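Local coordinates for protein chintase (Rhizomucor miehei, PDB 5YUQ) that hydrolyses the glycosidic bonds of chitin as a family 18 glycoside hydrolase, with an active site closed over into a tunnel, at residues A[32-38]-A[85-90]; A[104-110]-A[122-128]; A[149-154]-A[214-218]. All blocks are in the same frame, centred on the assembly; numbering follows the deposited sequence.

Contact 1. Residues A[32-38]-A[85-90]; sequences PTKDGEL and NFVSNL
The Phe86 ring meets the 32-38 loop mainly along one side of its rim. Gly36 O sits in the ring plane at the edge, 3.3 Å from Phe86 CD1, and Leu38 CD1 lies a little further along the same edge region, 4.0 Å from Phe86 CE1. Pro32 comes in obliquely, with its CG 3.6 Å from Phe86 CZ, while Leu90 CD1, one helical turn on from Phe86, lies centrally over one face. With CG anti to the backbone N (chi1 -174°), Phe86 directs its ring along the helix surface to the loop.

The second flat group is the Asn89 amide. Its ND2 donates to Gly36 O at 2.8 Å, nearly straight at 174°. Gly36 O lies in the plane of this amide, but the donor stands about 60° above the carbonyl plane and so is not on a lone pair. Asn85 ND2 is 3.0 Å from Asp35 O, too poorly angled to count as a hydrogen bond. Leu38 CD2 adds an apolar contact with Asn89 CB at 3.8 Å.

The carbonyl is presented by a type I beta turn from Thr33 to Gly36, steadied by Thr33 OG1, which accepts from Glu37 N, just past the turn, at 3.1 Å.

The turn closes a beta hairpin between the antiparallel strands 24-32 and 38-39, and at the periphery of the fold it rests on helix 80-97. Val64 of strand 59-65 touches Pro32, Leu38 and Leu90; Leu76 of helix 73-78 touches Pro32 and Phe86; and Val87 packs on helix 124-139.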
# COMPACT_ATOMS: atom_id res chain seq x y z
N PRO A 32 3.37 -16.26 -3.48
CA PRO A 32 3.32 -17.68 -3.10
C PRO A 32 2.46 -18.48 -4.07
O PRO A 32 1.35 -18.05 -4.40
CB PRO A 32 2.68 -17.66 -1.71
CG PRO A 32 2.93 -16.27 -1.19
CD PRO A 32 2.85 -15.39 -2.42
N THR A 33 2.97 -19.61 -4.53
CA THR A 33 2.21 -20.50 -5.40
C THR A 33 1.40 -21.48 -4.57
O THR A 33 1.51 -21.52 -3.34
CB THR A 33 3.13 -21.30 -6.34
OG1 THR A 33 3.92 -22.21 -5.58
CG2 THR A 33 4.03 -20.37 -7.12
N LYS A 34 0.59 -22.29 -5.25
CA LYS A 34 -0.22 -23.31 -4.60
C LYS A 34 0.65 -24.26 -3.77
O LYS A 34 0.24 -24.71 -2.70
CB LYS A 34 -1.02 -24.08 -5.64
CG LYS A 34 -2.23 -24.81 -5.08
CD LYS A 34 -3.10 -25.36 -6.20
CE LYS A 34 -4.35 -26.04 -5.65
NZ LYS A 34 -5.22 -25.09 -4.90
N ASP A 35 1.86 -24.54 -4.25
CA ASP A 35 2.78 -25.44 -3.56
C ASP A 35 3.72 -24.71 -2.59
O ASP A 35 4.67 -25.31 -2.09
CB ASP A 35 3.62 -26.23 -4.57
CG ASP A 35 2.78 -27.01 -5.55
OD1 ASP A 35 1.64 -27.37 -5.20
OD2 ASP A 35 3.27 -27.25 -6.67
N GLY A 36 3.47 -23.43 -2.37
CA GLY A 36 4.20 -22.68 -1.36
C GLY A 36 5.56 -22.23 -1.82
O GLY A 36 6.42 -21.86 -1.00
N GLU A 37 5.78 -22.25 -3.13
CA GLU A 37 7.02 -21.72 -3.68
C GLU A 37 6.85 -20.23 -3.89
O GLU A 37 5.72 -19.73 -3.89
CB GLU A 37 7.37 -22.43 -5.00
CG GLU A 37 7.72 -23.90 -4.83
CD GLU A 37 8.29 -24.53 -6.08
OE1 GLU A 37 7.53 -24.72 -7.05
OE2 GLU A 37 9.50 -24.83 -6.09
N LEU A 38 7.95 -19.52 -4.08
CA LEU A 38 7.89 -18.08 -4.30
C LEU A 38 8.18 -17.82 -5.77
O LEU A 38 9.26 -18.15 -6.26
CB LEU A 38 8.89 -17.35 -3.40
CG LEU A 38 8.60 -17.28 -1.90
CD1 LEU A 38 7.18 -16.81 -1.65
CD2 LEU A 38 8.84 -18.60 -1.19
N ASN A 85 6.32 -26.17 4.76
CA ASN A 85 7.02 -26.07 3.49
C ASN A 85 7.15 -24.62 3.04
O ASN A 85 8.21 -24.20 2.55
CB ASN A 85 6.31 -26.91 2.42
CG ASN A 85 7.03 -26.88 1.09
OD1 ASN A 85 8.14 -27.40 0.96
ND2 ASN A 85 6.41 -26.26 0.10
N PHE A 86 6.09 -23.85 3.22
CA PHE A 86 6.10 -22.43 2.89
C PHE A 86 7.13 -21.68 3.74
O PHE A 86 7.92 -20.89 3.22
CB PHE A 86 4.68 -21.87 3.06
CG PHE A 86 4.52 -20.45 2.62
CD1 PHE A 86 5.05 -20.00 1.41
CD2 PHE A 86 3.82 -19.55 3.41
CE1 PHE A 86 4.87 -18.67 1.00
CE2 PHE A 86 3.64 -18.24 3.02
CZ PHE A 86 4.17 -17.79 1.82
N VAL A 87 7.15 -21.95 5.05
CA VAL A 87 8.15 -21.37 5.94
C VAL A 87 9.56 -21.69 5.47
O VAL A 87 10.42 -20.82 5.41
CB VAL A 87 7.96 -21.83 7.40
CG1 VAL A 87 9.17 -21.46 8.24
CG2 VAL A 87 6.71 -21.21 8.00
N SER A 88 9.79 -22.96 5.13
CA SER A 88 11.10 -23.40 4.67
C SER A 88 11.51 -22.65 3.41
O SER A 88 12.65 -22.21 3.27
CB SER A 88 11.07 -24.92 4.41
OG SER A 88 12.35 -25.39 4.02
N ASN A 89 10.55 -22.47 2.50
CA ASN A 89 10.84 -21.77 1.26
C ASN A 89 11.12 -20.29 1.48
O ASN A 89 11.96 -19.70 0.80
CB ASN A 89 9.70 -21.95 0.27
CG ASN A 89 9.66 -23.34 -0.33
OD1 ASN A 89 10.63 -24.11 -0.21
ND2 ASN A 89 8.56 -23.68 -0.99
N LEU A 90 10.43 -19.69 2.45
CA LEU A 90 10.67 -18.29 2.79
C LEU A 90 12.04 -18.09 3.42
O LEU A 90 12.73 -17.12 3.13
CB LEU A 90 9.57 -17.76 3.72
CG LEU A 90 8.21 -17.55 3.07
CD1 LEU A 90 7.14 -17.38 4.14
CD2 LEU A 90 8.23 -16.33 2.15

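Contact 2. Residues A[104-110]-A[122-128]; sequences LDWEYPN and ENDTANY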
# COMPACT_ATOMS: atom_id res chain seq x y z
N LEU A 104 5.36 -9.12 4.62
CA LEU A 104 4.25 -9.97 4.20
C LEU A 104 3.05 -9.10 3.86
O LEU A 104 2.63 -8.27 4.65
CB LEU A 104 3.92 -11.02 5.26
CG LEU A 104 5.11 -11.92 5.65
CD1 LEU A 104 4.64 -13.09 6.52
CD2 LEU A 104 5.87 -12.40 4.43
N ASP A 105 2.54 -9.27 2.64
CA ASP A 105 1.48 -8.42 2.10
C ASP A 105 0.29 -9.27 1.65
O ASP A 105 -0.13 -9.25 0.50
CB ASP A 105 2.04 -7.58 0.93
CG ASP A 105 1.11 -6.48 0.48
OD1 ASP A 105 0.09 -6.19 1.14
OD2 ASP A 105 1.41 -5.86 -0.57
N TRP A 106 -0.25 -10.01 2.60
CA TRP A 106 -1.46 -10.78 2.36
C TRP A 106 -2.65 -9.83 2.31
O TRP A 106 -2.94 -9.12 3.28
CB TRP A 106 -1.62 -11.76 3.53
CG TRP A 106 -2.78 -12.71 3.47
CD1 TRP A 106 -3.78 -12.75 2.54
CD2 TRP A 106 -3.04 -13.77 4.39
NE1 TRP A 106 -4.66 -13.77 2.84
CE2 TRP A 106 -4.22 -14.41 3.97
CE3 TRP A 106 -2.39 -14.24 5.53
CZ2 TRP A 106 -4.76 -15.50 4.64
CZ3 TRP A 106 -2.93 -15.32 6.21
CH2 TRP A 106 -4.10 -15.94 5.76
N GLU A 107 -3.32 -9.80 1.17
CA GLU A 107 -4.46 -8.92 0.97
C GLU A 107 -5.69 -9.78 0.65
O GLU A 107 -5.98 -10.00 -0.52
CB GLU A 107 -4.18 -7.93 -0.18
CG GLU A 107 -2.95 -7.06 0.08
CD GLU A 107 -2.72 -5.99 -0.99
OE1 GLU A 107 -3.51 -5.92 -1.96
OE2 GLU A 107 -1.76 -5.21 -0.85
N TYR A 108 -6.43 -10.27 1.66
CA TYR A 108 -6.24 -9.98 3.08
C TYR A 108 -6.65 -11.21 3.88
O TYR A 108 -7.39 -12.05 3.38
CB TYR A 108 -7.16 -8.83 3.51
CG TYR A 108 -7.02 -7.59 2.68
CD1 TYR A 108 -6.08 -6.61 3.00
CD2 TYR A 108 -7.83 -7.37 1.56
CE1 TYR A 108 -5.95 -5.47 2.24
CE2 TYR A 108 -7.70 -6.24 0.79
CZ TYR A 108 -6.76 -5.29 1.14
OH TYR A 108 -6.62 -4.14 0.39
N PRO A 109 -6.18 -11.33 5.14
CA PRO A 109 -6.65 -12.44 5.96
C PRO A 109 -8.18 -12.46 6.09
O PRO A 109 -8.79 -11.42 6.35
CB PRO A 109 -6.03 -12.15 7.33
CG PRO A 109 -4.77 -11.40 7.01
CD PRO A 109 -5.09 -10.57 5.79
N ASN A 110 -8.75 -13.65 5.89
CA ASN A 110 -10.19 -13.91 6.03
C ASN A 110 -11.09 -12.79 5.52
O ASN A 110 -11.83 -12.17 6.29
CB ASN A 110 -10.55 -14.30 7.47
CG ASN A 110 -11.92 -14.92 7.56
OD1 ASN A 110 -12.45 -15.40 6.55
ND2 ASN A 110 -12.52 -14.89 8.74
N GLU A 122 -11.48 -18.92 8.67
CA GLU A 122 -11.71 -18.22 9.93
C GLU A 122 -10.42 -18.00 10.71
O GLU A 122 -10.30 -17.03 11.45
CB GLU A 122 -12.68 -19.00 10.82
CG GLU A 122 -14.05 -19.21 10.25
CD GLU A 122 -14.80 -20.31 10.98
OE1 GLU A 122 -14.42 -20.64 12.13
OE2 GLU A 122 -15.76 -20.87 10.39
N ASN A 123 -9.47 -18.92 10.56
CA ASN A 123 -8.24 -18.88 11.34
C ASN A 123 -7.13 -18.09 10.67
O ASN A 123 -6.01 -18.09 11.16
CB ASN A 123 -7.71 -20.29 11.62
CG ASN A 123 -8.59 -21.08 12.55
OD1 ASN A 123 -9.36 -20.51 13.33
ND2 ASN A 123 -8.47 -22.39 12.49
N ASP A 124 -7.44 -17.41 9.57
CA ASP A 124 -6.40 -16.74 8.80
C ASP A 124 -5.48 -15.84 9.62
O ASP A 124 -4.26 -15.93 9.51
CB ASP A 124 -7.00 -15.93 7.65
CG ASP A 124 -7.35 -16.79 6.46
OD1 ASP A 124 -6.97 -17.99 6.42
OD2 ASP A 124 -8.00 -16.25 5.54
N THR A 125 -6.06 -14.98 10.46
CA THR A 125 -5.25 -14.02 11.19
C THR A 125 -4.38 -14.70 12.24
O THR A 125 -3.21 -14.35 12.38
CB THR A 125 -6.10 -12.88 11.78
OG1 THR A 125 -6.67 -12.12 10.70
CG2 THR A 125 -5.24 -11.96 12.62
N ALA A 126 -4.92 -15.69 12.94
CA ALA A 126 -4.11 -16.45 13.90
C ALA A 126 -2.97 -17.17 13.17
O ALA A 126 -1.85 -17.25 13.68
CB ALA A 126 -4.99 -17.45 14.65
N ASN A 127 -3.28 -17.69 11.99
CA ASN A 127 -2.29 -18.44 11.22
C ASN A 127 -1.21 -17.53 10.66
O ASN A 127 -0.05 -17.93 10.52
CB ASN A 127 -2.97 -19.21 10.07
CG ASN A 127 -3.78 -20.39 10.57
OD1 ASN A 127 -3.62 -20.84 11.71
ND2 ASN A 127 -4.65 -20.90 9.71
N TYR A 128 -1.60 -16.30 10.33
CA TYR A 128 -0.65 -15.28 9.88
C TYR A 128 0.36 -15.02 10.98
O TYR A 128 1.56 -14.95 10.73
CB TYR A 128 -1.41 -13.99 9.59
CG TYR A 128 -0.82 -13.05 8.56
CD1 TYR A 128 0.31 -13.36 7.82
CD2 TYR A 128 -1.44 -11.83 8.34
CE1 TYR A 128 0.81 -12.45 6.86
CE2 TYR A 128 -0.96 -10.93 7.39
CZ TYR A 128 0.16 -11.24 6.66
OH TYR A 128 0.61 -10.34 5.73
O HOH W 1 -1.16 -8.37 5.35
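Trp106 points the edge of its six-membered ring at the face of Tyr128 in a T-shaped stack, centroids 4.9 Å apart and planes at 70°, with CE3 over the centre of the phenol ring. Pro109 reaches the same phenol obliquely, its CG 3.6 Å from Tyr128 CD2, and Leu104 CB lies at the ring's edge. Further along the indole, CZ2 is 3.4 Å from Asp124 CG, the carboxylate plane being turned well away from that of the ring. Asp124 OD2 takes the amide proton of Asn110 N at 2.7 Å, using the lone pair directed away from OD1.

The phenol hydroxyl ends at the strand. Tyr128 OH is 3.1 Å from Leu104 O, a weak bond at best, and 2.7 Å from a water that donates to Trp106 O; the hydroxyl also hydrogen-bonds with Thr147 OG1. Tyr128 gets there with its CG swung opposite the backbone N (chi1 -153°).

The next shell holds these groups in place. Asp124 OD2 has a second donor in Asp121 N, and OD1 pairs with Ser74 OG, so both oxygens are gripped; standing in the first turn of helix 124-139, the carboxylate is probably also favoured by that helix end. Phe73 stacks on Trp106. Asn110 is tethered through its side chain to Asp156 O and Gln159 NE2, and Thr125 OG1 to Asn155 O.

All this lies where the loop after a barrel strand comes back to its helix, in a beta-alpha unit of the family 18 TIM barrel. Asp105-Trp106-Glu107 matches the closing DxE of the family's DxxDxDxE signature, whose glutamate is generally the proton donor in relatives.

Contact 3. Residues A[149-154]-A[214-218]; sequences VPTAPF and AVKAW
In this TIM barrel the loop leaving the C-terminal end of strand 144-149 folds against helix 211-220, and Trp218 fills the join. Its indole is sandwiched: Pro153 CA lies over one face, 3.6 Å from the centroid of the six-membered ring in a CH-pi contact, and Val149 CG2 covers the opposite face, towards the rim, with Val149 CB 3.4 Å from Trp218 CZ2. Beyond the far end of the indole stands Phe154, met edge to face: Trp218 CH2 points at the middle of the phenyl face, the two planes at 90°.

With CG anti to its own carbonyl carbon (chi1 -77°), Trp218 sends the indole out from the side of the helix into the fold of the loop, with NE1 turned to the loop backbone. There NE1 donates to Pro150 O at 2.9 Å, bent to 147° and tilted somewhat from both the ring and the carbonyl planes. At the start of the segment Ala214 CA makes a CA-H...O contact of 3.2 Å with Thr151 O, and Pro153 CD packs on Ala217 CB at 3.9 Å. Ile178 of strand 175-178 touches Val149, Ala214 and Trp218, tying the joint to the barrel wall.

One hydrogen bond thus satisfies the polar atom of a buried indole, while contacts on both faces and at its end fix how the ring is turned.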
# COMPACT_ATOMS: atom_id res chain seq x y z
N VAL A 149 -0.53 -3.71 5.77
CA VAL A 149 -1.83 -3.96 6.37
C VAL A 149 -2.91 -3.01 5.87
O VAL A 149 -2.62 -1.90 5.43
CB VAL A 149 -1.74 -3.86 7.90
CG1 VAL A 149 -0.63 -4.75 8.43
CG2 VAL A 149 -1.50 -2.43 8.33
N PRO A 150 -4.18 -3.44 5.93
CA PRO A 150 -5.30 -2.57 5.55
C PRO A 150 -5.56 -1.49 6.61
O PRO A 150 -4.86 -1.43 7.62
CB PRO A 150 -6.49 -3.53 5.45
CG PRO A 150 -6.12 -4.66 6.38
CD PRO A 150 -4.63 -4.81 6.26
N THR A 151 -6.56 -0.66 6.37
CA THR A 151 -6.81 0.51 7.21
C THR A 151 -7.54 0.17 8.52
O THR A 151 -7.82 1.06 9.33
CB THR A 151 -7.58 1.57 6.43
OG1 THR A 151 -8.67 0.94 5.74
CG2 THR A 151 -6.67 2.25 5.42
N ALA A 152 -7.84 -1.11 8.73
CA ALA A 152 -8.36 -1.57 10.01
C ALA A 152 -7.68 -2.87 10.35
O ALA A 152 -7.25 -3.60 9.46
CB ALA A 152 -9.87 -1.76 9.93
N PRO A 153 -7.60 -3.17 11.65
CA PRO A 153 -6.94 -4.41 12.05
C PRO A 153 -7.43 -5.68 11.36
O PRO A 153 -8.58 -5.76 11.02
CB PRO A 153 -7.19 -4.48 13.58
CG PRO A 153 -7.31 -3.10 13.99
CD PRO A 153 -7.88 -2.30 12.77
N PHE A 154 -6.56 -6.66 11.23
CA PHE A 154 -6.88 -7.91 10.54
C PHE A 154 -8.20 -8.52 10.99
O PHE A 154 -8.54 -8.48 12.18
CB PHE A 154 -5.79 -8.94 10.80
CG PHE A 154 -4.44 -8.56 10.27
CD1 PHE A 154 -4.28 -8.17 8.95
CD2 PHE A 154 -3.32 -8.61 11.10
CE1 PHE A 154 -3.01 -7.82 8.47
CE2 PHE A 154 -2.07 -8.28 10.63
CZ PHE A 154 -1.91 -7.89 9.32
N ALA A 214 -7.16 5.02 10.49
CA ALA A 214 -6.45 3.75 10.45
C ALA A 214 -5.44 3.64 11.58
O ALA A 214 -5.37 2.63 12.28
CB ALA A 214 -5.76 3.58 9.09
N VAL A 215 -4.64 4.69 11.76
CA VAL A 215 -3.65 4.71 12.83
C VAL A 215 -4.34 4.55 14.17
O VAL A 215 -3.91 3.74 15.00
CB VAL A 215 -2.82 6.02 12.78
CG1 VAL A 215 -2.10 6.25 14.10
CG2 VAL A 215 -1.84 5.96 11.63
N LYS A 216 -5.43 5.28 14.37
CA LYS A 216 -6.15 5.19 15.64
C LYS A 216 -6.71 3.79 15.85
O LYS A 216 -6.68 3.27 16.96
CB LYS A 216 -7.27 6.22 15.74
CG LYS A 216 -6.80 7.67 15.73
CD LYS A 216 -5.73 7.92 16.76
CE LYS A 216 -5.26 9.37 16.72
NZ LYS A 216 -6.42 10.31 16.72
N ALA A 217 -7.23 3.19 14.78
CA ALA A 217 -7.80 1.85 14.89
C ALA A 217 -6.75 0.81 15.25
O ALA A 217 -6.99 -0.06 16.08
CB ALA A 217 -8.52 1.46 13.61
N TRP A 218 -5.57 0.92 14.63
CA TRP A 218 -4.49 -0.04 14.88
C TRP A 218 -3.89 0.13 16.30
O TRP A 218 -3.55 -0.85 16.93
CB TRP A 218 -3.45 -0.10 13.79
CG TRP A 218 -3.84 -0.84 12.58
CD1 TRP A 218 -4.47 -0.31 11.44
CD2 TRP A 218 -3.59 -2.20 12.27
NE1 TRP A 218 -4.60 -1.27 10.50
CE2 TRP A 218 -4.09 -2.45 10.97
CE3 TRP A 218 -3.02 -3.26 12.96
CZ2 TRP A 218 -4.01 -3.66 10.39
CZ3 TRP A 218 -2.93 -4.43 12.38
CH2 TRP A 218 -3.41 -4.65 11.08

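How the contacts relate
Going from the N terminus, contact 1 closes first, bringing the turn after strand 24-32 back to helix 80-97 across 46 intervening residues. That helix leads straight into strand 101-105, where contact 2 closes a short loop of 11 residues onto helix 124-139. Strand 144-149 follows, and contact 3 spans 59 residues to helix 211-220. The three closures run in series; none nests in or crosses another. Contacts 1 and 2 do not touch, their centres being about 15 Å apart. Contacts 2 and 3 do: Phe154 packs on Thr125, Pro109 and Tyr128, and Pro150 on Tyr108, joining successive strand-to-helix connections of the barrel.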